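Local atomic coordinates of divalent-cation tolerance protein CutA (Thermotoga maritima, PDB entry 1O5J), a protein that is probably involved in resistance toward heavy metals and may bind copper ions, working as a homotrimer of the CutA family. Residues R37-F42 and K75-E80. Residues are numbered along the deposited sequence; the frame is centred on the assembly and turned at random.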
loop_
_atom_site.group_PDB
_atom_site.type_symbol
_atom_site.label_atom_id
_atom_site.label_comp_id
_atom_site.label_asym_id
_atom_site.label_seq_id
_atom_site.Cartn_x
_atom_site.Cartn_y
_atom_site.Cartn_z
ATOM N N ARG A 37 20.017 11.092 -1.446
ATOM C CA ARG A 37 19.263 11.694 -0.335
ATOM C C ARG A 37 17.897 12.202 -0.745
ATOM O O ARG A 37 17.415 13.237 -0.262
ATOM C CB ARG A 37 20.080 12.820 0.309
ATOM C CG ARG A 37 21.410 12.347 0.835
ATOM C CD ARG A 37 21.311 11.527 2.107
ATOM N NE ARG A 37 21.086 12.360 3.292
ATOM C CZ ARG A 37 20.832 11.891 4.521
ATOM N NH1 ARG A 37 20.632 12.738 5.530
ATOM N NH2 ARG A 37 20.764 10.587 4.755
ATOM N N LEU A 38 17.267 11.475 -1.654
ATOM C CA LEU A 38 15.983 11.863 -2.182
ATOM C C LEU A 38 14.818 11.154 -1.471
ATOM O O LEU A 38 13.679 11.542 -1.651
ATOM C CB LEU A 38 15.949 11.537 -3.677
ATOM C CG LEU A 38 16.826 12.400 -4.560
ATOM C CD1 LEU A 38 16.705 12.032 -6.062
ATOM C CD2 LEU A 38 16.471 13.835 -4.340
ATOM N N ILE A 39 15.126 10.089 -0.726
ATOM C CA ILE A 39 14.183 9.353 0.095
ATOM C C ILE A 39 14.872 9.057 1.422
ATOM O O ILE A 39 16.099 9.098 1.536
ATOM C CB ILE A 39 13.741 8.042 -0.605
ATOM C CG1 ILE A 39 14.885 7.017 -0.608
ATOM C CG2 ILE A 39 13.198 8.327 -2.054
ATOM C CD1 ILE A 39 14.476 5.669 -1.173
ATOM N N ALA A 40 14.075 8.779 2.431
ATOM C CA ALA A 40 14.570 8.398 3.749
ATOM C C ALA A 40 14.574 6.881 3.887
ATOM O O ALA A 40 15.349 6.320 4.668
ATOM C CB ALA A 40 13.632 8.965 4.821
ATOM N N CYS A 41 13.669 6.224 3.180
ATOM C CA CYS A 41 13.476 4.800 3.365
ATOM C C CYS A 41 12.779 4.254 2.136
ATOM O O CYS A 41 12.051 4.979 1.495
ATOM C CB CYS A 41 12.600 4.584 4.632
ATOM S SG CYS A 41 12.370 2.854 5.004
ATOM N N PHE A 42 13.022 2.992 1.774
ATOM C CA PHE A 42 12.132 2.276 0.860
ATOM C C PHE A 42 11.703 0.973 1.491
ATOM O O PHE A 42 12.397 0.402 2.335
ATOM C CB PHE A 42 12.731 2.011 -0.540
ATOM C CG PHE A 42 13.935 1.082 -0.546
ATOM C CD1 PHE A 42 13.768 -0.287 -0.644
ATOM C CD2 PHE A 42 15.217 1.594 -0.461
ATOM C CE1 PHE A 42 14.872 -1.131 -0.642
ATOM C CE2 PHE A 42 16.331 0.758 -0.474
ATOM C CZ PHE A 42 16.157 -0.588 -0.595
ATOM N N LYS A 75 9.726 16.350 -6.541
ATOM C CA LYS A 75 10.084 16.685 -7.920
ATOM C C LYS A 75 11.373 15.942 -8.308
ATOM O O LYS A 75 11.417 15.216 -9.301
ATOM C CB LYS A 75 10.264 18.201 -8.038
ATOM C CG LYS A 75 10.213 18.752 -9.450
ATOM C CD LYS A 75 9.980 20.277 -9.474
ATOM C CE LYS A 75 8.892 20.696 -10.493
ATOM N NZ LYS A 75 7.586 19.913 -10.327
ATOM N N GLU A 76 12.410 16.130 -7.486
ATOM C CA GLU A 76 13.713 15.519 -7.697
ATOM C C GLU A 76 13.565 13.995 -7.746
ATOM O O GLU A 76 14.164 13.353 -8.598
ATOM C CB GLU A 76 14.690 15.902 -6.585
ATOM C CG GLU A 76 15.125 17.337 -6.560
ATOM C CD GLU A 76 15.907 17.653 -5.290
ATOM O OE1 GLU A 76 15.269 17.970 -4.251
ATOM O OE2 GLU A 76 17.151 17.591 -5.334
ATOM N N LEU A 77 12.745 13.436 -6.860
ATOM C CA LEU A 77 12.501 12.013 -6.830
ATOM C C LEU A 77 11.864 11.476 -8.101
ATOM O O LEU A 77 12.320 10.468 -8.638
ATOM C CB LEU A 77 11.650 11.616 -5.599
ATOM C CG LEU A 77 11.192 10.159 -5.459
ATOM C CD1 LEU A 77 12.343 9.240 -5.465
ATOM C CD2 LEU A 77 10.411 9.954 -4.153
ATOM N N TYR A 78 10.789 12.105 -8.562
ATOM C CA TYR A 78 10.174 11.736 -9.854
ATOM C C TYR A 78 11.190 11.808 -11.002
ATOM O O TYR A 78 11.262 10.900 -11.849
ATOM C CB TYR A 78 8.973 12.642 -10.188
ATOM C CG TYR A 78 7.657 12.151 -9.637
ATOM C CD1 TYR A 78 7.420 12.098 -8.267
ATOM C CD2 TYR A 78 6.630 11.722 -10.502
ATOM C CE1 TYR A 78 6.179 11.640 -7.757
ATOM C CE2 TYR A 78 5.394 11.307 -10.007
ATOM C CZ TYR A 78 5.186 11.241 -8.652
ATOM O OH TYR A 78 3.981 10.819 -8.207
ATOM N N GLU A 79 11.945 12.898 -11.067
ATOM C CA GLU A 79 12.877 13.067 -12.178
ATOM C C GLU A 79 14.019 12.048 -12.092
ATOM O O GLU A 79 14.380 11.483 -13.086
ATOM C CB GLU A 79 13.328 14.533 -12.363
ATOM C CG GLU A 79 14.159 15.136 -11.260
ATOM C CD GLU A 79 14.423 16.629 -11.466
ATOM O OE1 GLU A 79 13.691 17.269 -12.261
ATOM O OE2 GLU A 79 15.367 17.155 -10.829
ATOM N N GLU A 80 14.481 11.704 -10.892
ATOM C CA GLU A 80 15.512 10.653 -10.732
ATOM C C GLU A 80 14.971 9.247 -11.031
ATOM O O GLU A 80 15.619 8.454 -11.699
ATOM C CB GLU A 80 16.085 10.673 -9.322
ATOM C CG GLU A 80 17.308 9.789 -9.129
ATOM C CD GLU A 80 18.571 10.386 -9.733
ATOM O OE1 GLU A 80 18.549 11.576 -10.073
ATOM O OE2 GLU A 80 19.592 9.672 -9.858
#
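Leu38 and Ile39 make an apolar, mostly buried contact with one side of helix 74-84, where the loop leaving helix 23-35 turns into strand 41-53. The turn begins at Arg37, whose positive phi of 61° belongs to the Schellman motif that ends helix 23-35. One residue later Leu38 directs its CB toward helix 74-84 and gives the largest share of the buried surface; its CA lies 5.8 Å from that of Leu77. The two methyls of Leu38 reach successive turns of helix 74-84. CD2 meets Glu76 CB at 3.5 Å, while CD1 rests 3.6 Å from Glu80 CB, with Glu80 CG also close by. The leucine thus sits across two acidic side chains one helical turn apart and crosses each at about a right angle, touching mainly their aliphatic stems. With Glu80 CG anti to the backbone N (chi1 -170°), CB and CG lie alongside Leu38 CD1, and the bend at chi2 (75°) accompanies the turn of the carboxylate to Lys36, just past the C-terminal end of helix 23-35, whose NZ forms a salt bridge with OE2 beside the apolar contact. Deeper in, the CG2 branch of Ile39 lies against both methyls of Leu77, at 3.6 Å from CD1 and 3.8 Å from CD2, again with the side chains roughly perpendicular. The contact fills part of the layer between the helices and the antiparallel sheet of this ferredoxin-like fold. Leu33 of helix 23-35 touches Ile39, Leu77 and Glu80, Phe67 of strand 56-70 packs on Ile39, and Val16 of strand 13-20 on Leu77. Just beyond the loop, Cys41 and Phe42 pair antiparallel with a strand of the second subunit, carrying the sheet across the trimer interface.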